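Local coordinates for protein nadb-ler3 (Gallus gallus, PDB 3WXB) that probably catalyses the NAD(P)H-dependent reduction of carbonyl compounds, as a short-chain dehydrogenase/reductase that binds NADPH in a Rossmann fold, at residues I38-V43 with Q72-K77; A150-L155 with H219-V224; E87-A92 with V136-T141. One frame throughout, in Å; residues are numbered along the deposited sequence.

Contact 1. Residues I38-V43 with Q72-K77; sequences IGLGFV and QKLASK. With NDP (NADPH dihydro-nicotinamide-adenine-dinucleotide phosphate), chain C.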
loop_
_atom_site.group_PDB
_atom_site.type_symbol
_atom_site.label_atom_id
_atom_site.label_comp_id
_atom_site.label_asym_id
_atom_site.label_seq_id
_atom_site.Cartn_x
_atom_site.Cartn_y
_atom_site.Cartn_z
ATOM N N ILE A 38 9.784 5.644 -18.788
ATOM C CA ILE A 38 10.233 4.239 -18.723
ATOM C C ILE A 38 9.440 3.352 -19.629
ATOM O O ILE A 38 10.009 2.445 -20.276
ATOM C CB ILE A 38 10.181 3.753 -17.214
ATOM C CG1 ILE A 38 11.252 4.499 -16.420
ATOM C CG2 ILE A 38 10.360 2.227 -17.107
ATOM C CD1 ILE A 38 11.036 4.376 -14.848
ATOM N N GLY A 39 8.116 3.574 -19.658
ATOM C CA GLY A 39 7.183 2.817 -20.529
ATOM C C GLY A 39 7.607 2.858 -22.016
ATOM O O GLY A 39 7.693 1.795 -22.675
ATOM N N LEU A 40 7.909 4.053 -22.535
ATOM C CA LEU A 40 8.449 4.162 -23.919
ATOM C C LEU A 40 9.765 3.369 -24.075
ATOM O O LEU A 40 9.924 2.620 -25.063
ATOM C CB LEU A 40 8.605 5.633 -24.367
ATOM C CG LEU A 40 9.108 5.857 -25.817
ATOM C CD1 LEU A 40 8.180 5.209 -26.868
ATOM C CD2 LEU A 40 9.322 7.341 -26.083
ATOM N N GLY A 41 10.668 3.494 -23.092
ATOM C CA GLY A 41 11.868 2.651 -23.039
ATOM C C GLY A 41 11.578 1.155 -23.159
ATOM O O GLY A 41 12.202 0.451 -23.960
ATOM N N PHE A 42 10.621 0.652 -22.379
ATOM C CA PHE A 42 10.254 -0.737 -22.492
ATOM C C PHE A 42 9.912 -1.109 -23.933
ATOM O O PHE A 42 10.388 -2.155 -24.450
ATOM C CB PHE A 42 9.083 -1.115 -21.574
ATOM C CG PHE A 42 9.534 -1.542 -20.184
ATOM C CD1 PHE A 42 10.311 -2.693 -20.027
ATOM C CD2 PHE A 42 9.185 -0.806 -19.054
ATOM C CE1 PHE A 42 10.741 -3.090 -18.767
ATOM C CE2 PHE A 42 9.594 -1.178 -17.776
ATOM C CZ PHE A 42 10.394 -2.375 -17.634
ATOM N N VAL A 43 9.112 -0.262 -24.584
ATOM C CA VAL A 43 8.664 -0.547 -25.978
ATOM C C VAL A 43 9.831 -0.630 -26.946
ATOM O O VAL A 43 9.936 -1.628 -27.700
ATOM C CB VAL A 43 7.530 0.408 -26.452
ATOM C CG1 VAL A 43 7.325 0.323 -27.982
ATOM C CG2 VAL A 43 6.234 -0.017 -25.715
ATOM N N GLN A 72 3.741 6.755 -32.192
ATOM C CA GLN A 72 3.165 6.618 -33.522
ATOM C C GLN A 72 4.283 6.500 -34.565
ATOM O O GLN A 72 4.146 5.781 -35.539
ATOM C CB GLN A 72 2.270 7.832 -33.817
ATOM C CG GLN A 72 0.947 7.827 -33.046
ATOM C CD GLN A 72 0.038 6.656 -33.398
ATOM O OE1 GLN A 72 0.362 5.834 -34.245
ATOM N NE2 GLN A 72 -1.093 6.564 -32.723
ATOM N N LYS A 73 5.379 7.210 -34.338
ATOM C CA LYS A 73 6.544 7.150 -35.215
ATOM C C LYS A 73 7.014 5.718 -35.221
ATOM O O LYS A 73 6.978 5.053 -36.255
ATOM C CB LYS A 73 7.649 8.016 -34.650
ATOM C CG LYS A 73 8.391 8.853 -35.635
ATOM C CD LYS A 73 8.766 10.196 -34.972
ATOM C CE LYS A 73 7.615 11.200 -35.066
ATOM N NZ LYS A 73 7.754 12.374 -34.143
ATOM N N LEU A 74 7.375 5.220 -34.034
ATOM C CA LEU A 74 7.800 3.838 -33.869
ATOM C C LEU A 74 6.887 2.847 -34.565
ATOM O O LEU A 74 7.368 1.909 -35.235
ATOM C CB LEU A 74 7.898 3.462 -32.381
ATOM C CG LEU A 74 9.179 3.727 -31.592
ATOM C CD1 LEU A 74 8.959 3.204 -30.160
ATOM C CD2 LEU A 74 10.456 3.082 -32.254
ATOM N N ALA A 75 5.583 3.039 -34.395
ATOM C CA ALA A 75 4.592 2.111 -34.920
ATOM C C ALA A 75 4.585 2.039 -36.447
ATOM O O ALA A 75 4.335 0.958 -37.030
ATOM C CB ALA A 75 3.232 2.465 -34.421
ATOM N N SER A 76 4.832 3.188 -37.092
ATOM C CA SER A 76 4.905 3.245 -38.569
ATOM C C SER A 76 6.060 2.371 -39.094
ATOM O O SER A 76 5.964 1.806 -40.191
ATOM C CB SER A 76 5.039 4.705 -39.050
ATOM O OG SER A 76 6.315 5.251 -38.711
ATOM N N LYS A 77 7.137 2.270 -38.302
ATOM C CA LYS A 77 8.302 1.430 -38.600
ATOM C C LYS A 77 8.290 -0.033 -38.081
ATOM O O LYS A 77 9.108 -0.843 -38.521
ATOM C CB LYS A 77 9.573 2.093 -38.068
ATOM C CG LYS A 77 9.974 3.378 -38.756
ATOM C CD LYS A 77 11.453 3.598 -38.499
ATOM C CE LYS A 77 12.110 4.453 -39.577
ATOM N NZ LYS A 77 12.049 5.912 -39.234
HETATM P PA NDP C . 6.402 9.460 -16.314
HETATM O O1A NDP C . 5.693 10.465 -15.466
HETATM O O2A NDP C . 7.477 9.927 -17.093
HETATM O O5B NDP C . 5.462 8.748 -17.232
HETATM C C5B NDP C . 4.155 8.365 -16.718
HETATM C C4B NDP C . 3.517 7.486 -17.736
HETATM O O4B NDP C . 2.274 6.800 -17.161
HETATM C C3B NDP C . 2.991 8.265 -18.965
HETATM O O3B NDP C . 2.957 7.271 -20.073
HETATM C C2B NDP C . 1.544 8.575 -18.544
HETATM O O2B NDP C . 0.662 8.876 -19.647
HETATM C C1B NDP C . 1.122 7.226 -17.900
HETATM N N9A NDP C . -0.100 7.450 -16.958
HETATM C C8A NDP C . -0.214 8.179 -15.820
HETATM N N7A NDP C . -1.486 8.087 -15.385
HETATM C C5A NDP C . -2.190 7.435 -16.297
HETATM C C6A NDP C . -3.486 7.083 -16.355
HETATM N N6A NDP C . -4.314 7.477 -15.371
HETATM N N1A NDP C . -3.938 6.339 -17.379
HETATM C C2A NDP C . -3.075 5.895 -18.349
HETATM N N3A NDP C . -1.744 6.287 -18.286
HETATM C C4A NDP C . -1.329 7.004 -17.247
HETATM O O3 NDP C . 6.844 8.322 -15.215
HETATM P PN NDP C . 8.110 7.333 -15.392
HETATM O O1N NDP C . 9.236 7.935 -14.690
HETATM O O2N NDP C . 8.230 6.865 -16.785
HETATM O O5D NDP C . 7.531 6.149 -14.429
HETATM C C5D NDP C . 6.962 4.911 -14.899
HETATM C C4D NDP C . 6.829 3.967 -13.694
HETATM O O4D NDP C . 8.093 3.842 -13.060
HETATM C C3D NDP C . 5.899 4.636 -12.640
HETATM O O3D NDP C . 5.094 3.577 -12.133
HETATM C C2D NDP C . 6.800 5.162 -11.599
HETATM O O2D NDP C . 6.168 5.213 -10.322
HETATM C C1D NDP C . 7.930 4.161 -11.630
HETATM N N1N NDP C . 9.176 4.733 -11.055
HETATM C C2N NDP C . 9.849 5.822 -11.627
HETATM C C3N NDP C . 11.021 6.315 -11.043
HETATM C C7N NDP C . 11.764 7.367 -11.610
HETATM O O7N NDP C . 12.770 7.776 -11.026
HETATM N N7N NDP C . 11.396 7.802 -12.855
HETATM C C4N NDP C . 11.500 5.751 -9.842
HETATM C C5N NDP C . 10.849 4.671 -9.232
HETATM C C6N NDP C . 9.671 4.164 -9.805
HETATM P P2B NDP C . 0.420 10.444 -20.112
HETATM O O1X NDP C . -0.901 10.223 -20.718
HETATM O O2X NDP C . 1.597 10.690 -20.958
HETATM O O3X NDP C . 0.373 11.208 -18.835
#

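Contact 2. Residues A150-L155 with H219-V224; sequences AFLPML and HGIFCV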
loop_
_atom_site.group_PDB
_atom_site.type_symbol
_atom_site.label_atom_id
_atom_site.label_comp_id
_atom_site.label_asym_id
_atom_site.label_seq_id
_atom_site.Cartn_x
_atom_site.Cartn_y
_atom_site.Cartn_z
ATOM N N ALA A 150 -8.146 -8.365 -15.763
ATOM C CA ALA A 150 -8.704 -8.343 -17.112
ATOM C C ALA A 150 -7.818 -9.128 -18.109
ATOM O O ALA A 150 -8.320 -9.723 -19.076
ATOM C CB ALA A 150 -8.924 -6.891 -17.572
ATOM N N PHE A 151 -6.498 -9.154 -17.874
ATOM C CA PHE A 151 -5.628 -9.901 -18.745
ATOM C C PHE A 151 -5.413 -11.366 -18.266
ATOM O O PHE A 151 -4.772 -12.172 -18.960
ATOM C CB PHE A 151 -4.323 -9.115 -19.017
ATOM C CG PHE A 151 -4.524 -7.997 -19.968
ATOM C CD1 PHE A 151 -4.579 -8.239 -21.352
ATOM C CD2 PHE A 151 -4.781 -6.708 -19.512
ATOM C CE1 PHE A 151 -4.801 -7.187 -22.259
ATOM C CE2 PHE A 151 -5.022 -5.671 -20.384
ATOM C CZ PHE A 151 -5.051 -5.897 -21.759
ATOM N N LEU A 152 -5.961 -11.708 -17.102
ATOM C CA LEU A 152 -5.747 -13.054 -16.533
ATOM C C LEU A 152 -6.036 -14.223 -17.528
ATOM O O LEU A 152 -5.268 -15.191 -17.568
ATOM C CB LEU A 152 -6.573 -13.273 -15.274
ATOM C CG LEU A 152 -5.939 -14.058 -14.082
ATOM C CD1 LEU A 152 -6.917 -14.907 -13.340
ATOM C CD2 LEU A 152 -4.696 -14.865 -14.373
ATOM N N PRO A 153 -7.152 -14.146 -18.291
ATOM C CA PRO A 153 -7.475 -15.241 -19.210
ATOM C C PRO A 153 -6.346 -15.452 -20.193
ATOM O O PRO A 153 -5.988 -16.594 -20.459
ATOM C CB PRO A 153 -8.731 -14.714 -19.951
ATOM C CG PRO A 153 -9.466 -13.942 -18.844
ATOM C CD PRO A 153 -8.271 -13.179 -18.202
ATOM N N MET A 154 -5.792 -14.362 -20.711
ATOM C CA MET A 154 -4.722 -14.430 -21.692
ATOM C C MET A 154 -3.344 -14.806 -21.147
ATOM O O MET A 154 -2.584 -15.514 -21.820
ATOM C CB MET A 154 -4.615 -13.126 -22.449
ATOM C CG MET A 154 -5.836 -12.887 -23.383
ATOM S SD MET A 154 -5.896 -11.157 -23.840
ATOM C CE MET A 154 -7.075 -10.618 -22.622
ATOM N N LEU A 155 -3.037 -14.329 -19.944
ATOM C CA LEU A 155 -1.870 -14.810 -19.181
ATOM C C LEU A 155 -1.926 -16.337 -18.916
ATOM O O LEU A 155 -0.918 -17.044 -19.047
ATOM C CB LEU A 155 -1.811 -14.058 -17.855
ATOM C CG LEU A 155 -1.358 -12.603 -18.066
ATOM C CD1 LEU A 155 -1.702 -11.650 -16.872
ATOM C CD2 LEU A 155 0.146 -12.559 -18.399
ATOM N N HIS A 219 -1.713 -21.219 -11.418
ATOM C CA HIS A 219 -2.020 -21.008 -12.814
ATOM C C HIS A 219 -0.819 -21.007 -13.767
ATOM O O HIS A 219 -1.013 -20.867 -14.981
ATOM C CB HIS A 219 -2.764 -19.698 -12.964
ATOM C CG HIS A 219 -4.122 -19.699 -12.318
ATOM N ND1 HIS A 219 -4.643 -18.587 -11.678
ATOM C CD2 HIS A 219 -5.077 -20.655 -12.258
ATOM C CE1 HIS A 219 -5.861 -18.866 -11.240
ATOM N NE2 HIS A 219 -6.143 -20.118 -11.568
ATOM N N GLY A 220 0.392 -21.089 -13.220
ATOM C CA GLY A 220 1.621 -20.955 -14.002
ATOM C C GLY A 220 2.055 -19.509 -14.314
ATOM O O GLY A 220 2.806 -19.282 -15.250
ATOM N N ILE A 221 1.621 -18.545 -13.506
ATOM C CA ILE A 221 1.936 -17.124 -13.758
ATOM C C ILE A 221 2.948 -16.571 -12.751
ATOM O O ILE A 221 2.737 -16.680 -11.543
ATOM C CB ILE A 221 0.634 -16.293 -13.700
ATOM C CG1 ILE A 221 -0.270 -16.803 -14.817
ATOM C CG2 ILE A 221 0.997 -14.779 -13.839
ATOM C CD1 ILE A 221 -1.659 -16.235 -14.806
ATOM N N PHE A 222 4.039 -16.013 -13.244
ATOM C CA PHE A 222 5.099 -15.453 -12.434
ATOM C C PHE A 222 4.756 -13.981 -12.140
ATOM O O PHE A 222 4.198 -13.318 -13.005
ATOM C CB PHE A 222 6.379 -15.507 -13.271
ATOM C CG PHE A 222 7.558 -14.925 -12.595
ATOM C CD1 PHE A 222 8.292 -15.656 -11.691
ATOM C CD2 PHE A 222 7.908 -13.624 -12.819
ATOM C CE1 PHE A 222 9.408 -15.072 -11.051
ATOM C CE2 PHE A 222 9.020 -13.028 -12.173
ATOM C CZ PHE A 222 9.777 -13.768 -11.291
ATOM N N CYS A 223 5.075 -13.480 -10.941
ATOM C CA CYS A 223 4.836 -12.057 -10.601
ATOM C C CYS A 223 6.035 -11.473 -9.900
ATOM O O CYS A 223 6.701 -12.176 -9.109
ATOM C CB CYS A 223 3.617 -11.908 -9.684
ATOM S SG CYS A 223 2.145 -12.633 -10.297
ATOM N N VAL A 224 6.349 -10.206 -10.151
ATOM C CA VAL A 224 7.516 -9.604 -9.512
ATOM C C VAL A 224 7.328 -8.074 -9.489
ATOM O O VAL A 224 6.639 -7.563 -10.363
ATOM C CB VAL A 224 8.839 -9.929 -10.237
ATOM C CG1 VAL A 224 8.937 -9.259 -11.645
ATOM C CG2 VAL A 224 10.035 -9.540 -9.368
#

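Contact 3. Residues E87-A92 with V136-T141; sequences EVTDPA and VYTTNT. With NDP (NADPH dihydro-nicotinamide-adenine-dinucleotide phosphate), chain C.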
loop_
_atom_site.group_PDB
_atom_site.type_symbol
_atom_site.label_atom_id
_atom_site.label_comp_id
_atom_site.label_asym_id
_atom_site.label_seq_id
_atom_site.Cartn_x
_atom_site.Cartn_y
_atom_site.Cartn_z
ATOM N N GLU A 87 -7.162 4.354 -20.445
ATOM C CA GLU A 87 -7.145 5.220 -19.267
ATOM C C GLU A 87 -7.192 4.200 -18.110
ATOM O O GLU A 87 -8.226 3.543 -17.853
ATOM C CB GLU A 87 -8.362 6.189 -19.300
ATOM C CG GLU A 87 -8.709 6.860 -17.952
ATOM C CD GLU A 87 -7.500 7.456 -17.271
ATOM O OE1 GLU A 87 -6.877 8.368 -17.831
ATOM O OE2 GLU A 87 -7.164 6.990 -16.139
ATOM N N VAL A 88 -6.057 4.037 -17.422
ATOM C CA VAL A 88 -5.966 2.951 -16.418
ATOM C C VAL A 88 -6.901 3.112 -15.204
ATOM O O VAL A 88 -7.220 2.097 -14.539
ATOM C CB VAL A 88 -4.465 2.614 -15.950
ATOM C CG1 VAL A 88 -3.529 2.546 -17.161
ATOM C CG2 VAL A 88 -3.975 3.645 -14.980
ATOM N N THR A 89 -7.362 4.347 -14.917
ATOM C CA THR A 89 -8.299 4.508 -13.809
ATOM C C THR A 89 -9.749 4.193 -14.124
ATOM O O THR A 89 -10.602 4.226 -13.217
ATOM C CB THR A 89 -8.258 5.916 -13.180
ATOM O OG1 THR A 89 -8.674 6.897 -14.152
ATOM C CG2 THR A 89 -6.875 6.198 -12.674
ATOM N N ASP A 90 -10.035 3.869 -15.381
ATOM C CA ASP A 90 -11.436 3.684 -15.830
ATOM C C ASP A 90 -11.674 2.202 -16.098
ATOM O O ASP A 90 -11.132 1.687 -17.073
ATOM C CB ASP A 90 -11.648 4.501 -17.123
ATOM C CG ASP A 90 -13.108 4.432 -17.666
ATOM O OD1 ASP A 90 -13.920 3.684 -17.136
ATOM O OD2 ASP A 90 -13.401 5.127 -18.661
ATOM N N PRO A 91 -12.470 1.509 -15.248
ATOM C CA PRO A 91 -12.686 0.060 -15.524
ATOM C C PRO A 91 -13.212 -0.230 -16.934
ATOM O O PRO A 91 -12.848 -1.243 -17.524
ATOM C CB PRO A 91 -13.690 -0.383 -14.448
ATOM C CG PRO A 91 -13.610 0.762 -13.342
ATOM C CD PRO A 91 -13.184 1.998 -14.043
ATOM N N ALA A 92 -14.027 0.664 -17.489
ATOM C CA ALA A 92 -14.585 0.463 -18.835
ATOM C C ALA A 92 -13.516 0.510 -19.902
ATOM O O ALA A 92 -13.578 -0.251 -20.878
ATOM C CB ALA A 92 -15.786 1.532 -19.146
ATOM N N VAL A 136 -4.001 8.722 -6.435
ATOM C CA VAL A 136 -2.657 8.147 -6.648
ATOM C C VAL A 136 -2.760 6.650 -6.376
ATOM O O VAL A 136 -2.214 5.831 -7.117
ATOM C CB VAL A 136 -1.568 8.828 -5.732
ATOM C CG1 VAL A 136 -0.152 8.142 -5.903
ATOM C CG2 VAL A 136 -1.390 10.348 -6.104
ATOM N N TYR A 137 -3.546 6.284 -5.373
ATOM C CA TYR A 137 -3.862 4.865 -5.118
ATOM C C TYR A 137 -4.609 4.159 -6.251
ATOM O O TYR A 137 -4.285 3.001 -6.652
ATOM C CB TYR A 137 -4.695 4.717 -3.878
ATOM C CG TYR A 137 -4.787 3.303 -3.329
ATOM C CD1 TYR A 137 -6.009 2.597 -3.331
ATOM C CD2 TYR A 137 -3.629 2.662 -2.806
ATOM C CE1 TYR A 137 -6.108 1.294 -2.813
ATOM C CE2 TYR A 137 -3.699 1.391 -2.276
ATOM C CZ TYR A 137 -4.919 0.704 -2.290
ATOM O OH TYR A 137 -4.962 -0.538 -1.760
ATOM N N THR A 138 -5.651 4.817 -6.756
ATOM C CA THR A 138 -6.321 4.152 -7.841
ATOM C C THR A 138 -5.453 3.955 -9.092
ATOM O O THR A 138 -5.528 2.919 -9.719
ATOM C CB THR A 138 -7.824 4.570 -8.122
ATOM O OG1 THR A 138 -7.998 5.000 -9.469
ATOM C CG2 THR A 138 -8.392 5.408 -7.110
ATOM N N THR A 139 -4.638 4.926 -9.440
ATOM C CA THR A 139 -3.724 4.804 -10.591
ATOM C C THR A 139 -2.542 3.787 -10.348
ATOM O O THR A 139 -2.187 2.979 -11.232
ATOM C CB THR A 139 -3.045 6.151 -10.877
ATOM O OG1 THR A 139 -4.059 7.146 -11.127
ATOM C CG2 THR A 139 -2.117 6.075 -12.086
ATOM N N ASN A 140 -1.938 3.880 -9.169
ATOM C CA ASN A 140 -0.714 3.100 -8.877
ATOM C C ASN A 140 -0.954 1.718 -8.364
ATOM O O ASN A 140 -0.073 0.838 -8.435
ATOM C CB ASN A 140 0.188 3.888 -7.903
ATOM C CG ASN A 140 0.812 5.104 -8.554
ATOM O OD1 ASN A 140 0.554 5.403 -9.746
ATOM N ND2 ASN A 140 1.656 5.817 -7.809
ATOM N N THR A 141 -2.111 1.498 -7.781
ATOM C CA THR A 141 -2.346 0.232 -7.080
ATOM C C THR A 141 -3.555 -0.473 -7.577
ATOM O O THR A 141 -3.489 -1.655 -7.927
ATOM C CB THR A 141 -2.490 0.424 -5.525
ATOM O OG1 THR A 141 -1.439 1.267 -5.036
ATOM C CG2 THR A 141 -2.472 -0.943 -4.808
HETATM P PA NDP C . 6.402 9.460 -16.314
HETATM O O1A NDP C . 5.693 10.465 -15.466
HETATM O O2A NDP C . 7.477 9.927 -17.093
HETATM O O5B NDP C . 5.462 8.748 -17.232
HETATM C C5B NDP C . 4.155 8.365 -16.718
HETATM C C4B NDP C . 3.517 7.486 -17.736
HETATM O O4B NDP C . 2.274 6.800 -17.161
HETATM C C3B NDP C . 2.991 8.265 -18.965
HETATM O O3B NDP C . 2.957 7.271 -20.073
HETATM C C2B NDP C . 1.544 8.575 -18.544
HETATM O O2B NDP C . 0.662 8.876 -19.647
HETATM C C1B NDP C . 1.122 7.226 -17.900
HETATM N N9A NDP C . -0.100 7.450 -16.958
HETATM C C8A NDP C . -0.214 8.179 -15.820
HETATM N N7A NDP C . -1.486 8.087 -15.385
HETATM C C5A NDP C . -2.190 7.435 -16.297
HETATM C C6A NDP C . -3.486 7.083 -16.355
HETATM N N6A NDP C . -4.314 7.477 -15.371
HETATM N N1A NDP C . -3.938 6.339 -17.379
HETATM C C2A NDP C . -3.075 5.895 -18.349
HETATM N N3A NDP C . -1.744 6.287 -18.286
HETATM C C4A NDP C . -1.329 7.004 -17.247
HETATM O O3 NDP C . 6.844 8.322 -15.215
HETATM P PN NDP C . 8.110 7.333 -15.392
HETATM O O1N NDP C . 9.236 7.935 -14.690
HETATM O O2N NDP C . 8.230 6.865 -16.785
HETATM O O5D NDP C . 7.531 6.149 -14.429
HETATM C C5D NDP C . 6.962 4.911 -14.899
HETATM C C4D NDP C . 6.829 3.967 -13.694
HETATM O O4D NDP C . 8.093 3.842 -13.060
HETATM C C3D NDP C . 5.899 4.636 -12.640
HETATM O O3D NDP C . 5.094 3.577 -12.133
HETATM C C2D NDP C . 6.800 5.162 -11.599
HETATM O O2D NDP C . 6.168 5.213 -10.322
HETATM C C1D NDP C . 7.930 4.161 -11.630
HETATM N N1N NDP C . 9.176 4.733 -11.055
HETATM C C2N NDP C . 9.849 5.822 -11.627
HETATM C C3N NDP C . 11.021 6.315 -11.043
HETATM C C7N NDP C . 11.764 7.367 -11.610
HETATM O O7N NDP C . 12.770 7.776 -11.026
HETATM N N7N NDP C . 11.396 7.802 -12.855
HETATM C C4N NDP C . 11.500 5.751 -9.842
HETATM C C5N NDP C . 10.849 4.671 -9.232
HETATM C C6N NDP C . 9.671 4.164 -9.805
HETATM P P2B NDP C . 0.420 10.444 -20.112
HETATM O O1X NDP C . -0.901 10.223 -20.718
HETATM O O2X NDP C . 1.597 10.690 -20.958
HETATM O O3X NDP C . 0.373 11.208 -18.835
#

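Contact 1. Residues I38-V43 with Q72-K77
Leu74 meets the facing helix through a single methyl, CD1, which touches Leu40 and Val43 alike. The two helices, 37-47 and 69-77, are successive beta-alpha-beta connections of the Rossmann fold, side by side on one face of its parallel sheet. Leu74 CD1 lies 3.9 Å from Leu40 CD1, tip to tip, the two leucine side chains crossing at a slant. The same methyl stands 4.0 Å from Val43 CG1, and here the side chains slide past each other in opposite senses. Val43 presents that branch because CG1 is turned anti to its backbone N (chi1 166°). The contact is small and wholly apolar, without a hydrogen bond between the segments, and even the nearest CA pair, Val43 and Leu74, is 9.1 Å apart.

The next shell closes around these methyls. Leu81, on the edge strand 81-85, touches both Val43 and Leu74, while Leu71, one turn earlier on helix 69-77, touches Leu40 and Val43. Near the end of that helix Ser76 OG donates to Lys73 O, in the carbonyl plane and on a lone pair.

Residues 38-43 also carry the contact to the coenzyme. Gly39 is the last glycine of the TGxxxGxG motif of short-chain dehydrogenases, and the first turn of the helix lies against the NADPH diphosphate. Ile38 N donates a nearly straight bond to O2N of NDP (2.8 Å, 163°). The start of the helix would be expected to add favourable charge for the phosphate, and Arg36 and Asn35 bind the same coenzyme. Phe42 packs on Met254 and Leu255 of helix 247-260. Beyond the phosphate, Ile38 CD1 rests 3.5 Å from O4D of the nicotinamide ribose of NDP.

Contact 2. Residues A150-L155 with H219-V224
Where helix 130-160 passes the approach to strand 222-227, Leu152 and Leu155 receive the side chain of Ile221, the last residue before the strand. All three are buried, and the meeting is purely apolar. Ile221 reaches across with CD1, its chain extended (chi2 172°) from a CG1 set anti to the carbonyl carbon, and that one methyl touches both leucines, which meet it at roughly a right angle to each other. It lies 3.7 Å from Leu155 CB, so Leu155 contributes the root of its side chain and not its branches. Toward Leu152 the partner is CD2, with the two side chains crossing obliquely. As modelled, Leu152 CD2 and Ile221 CD1 are only 3.4 Å apart, closer than usual for carbons, and both Leu152 torsions are off the usual staggered values, so the exact placing of this methyl is doubtful.

In the Rossmann fold, helix 130-160 leads into strand 173-177 and helix 196-216 leads on to strand 222-227. Ile174 of the first strand touches Leu155 and Ile221, and Tyr216 of the second helix touches Leu152 and Ile221. Leu152 also packs on Asp126 of the second subunit, which places this side of the helix near the dimer interface. Just before Ile221, Gly220 adopts a positive phi of 81°, turning the chain from the end of helix 196-216 into the strand.

Contact 3. Residues E87-A92 with V136-T141
Thr89 comes within 5.6 Å of Thr139, CA to CA, from a type I beta turn, Glu87 to Asp90, that Asp90 N closes on Glu87 O and that abuts one side of helix 130-160. The Thr89 methyl does the touching: CG2 sits 3.3 Å from Thr139 OG1 and 3.6 Å from Thr138 OG1. The Thr139 hydroxyl is hydrogen-bonded to Glu135 O, one turn back. Val88 CG2 adds a looser contact, 4.2 Å from Thr139 CG2.

The turn follows strand 81-85 and forms part of the adenine site of the Rossmann fold. Val88 N donates to N1A of NDP (3.1 Å), while the adenine amino N6A donates to Glu87 OE2 (3.0 Å, 158°). OE2 also accepts from Thr89 N, on its anti side and 23° out of plane. Thr89 OG1 points at OE2 too, but that bond is modelled too short for its length to be trusted. With chi1 at 64°, Thr89 sends OG1 to the carboxylate and leaves CG2 for the helix. OE1 forms a salt bridge with Arg61. With an alanine here instead of Glu87, the adenine amino group would probably lose its acceptor, Arg61 its salt-bridge mate and Thr89 N its bond to the carboxylate. Asp90 caps helix 91-105, its OD1 met by Ala92 N from above the carboxylate plane. On helix 130-160, Tyr137 stacks on Tyr137 of the second subunit.

How the contacts relate
Along the chain the order is contact 1, contact 3, contact 2, one finishing before the next begins, and together they span most of the seven-stranded parallel sheet. Contact 1 joins helices 37-47 and 69-77 on one face; contacts 2 and 3 lie toward the other and share helix 130-160, their centres about 19 Å apart. Contacts 1 and 3, about 22 Å apart between centres, do not touch but both reach NADPH, one at the diphosphate and nicotinamide ribose, the other at the adenine. Contact 2, its centre about 24 Å from that of contact 1, lies away from the coenzyme. Helix 130-160 thus runs from the coenzyme pocket to the packing beside strand 222-227, and meets the second subunit.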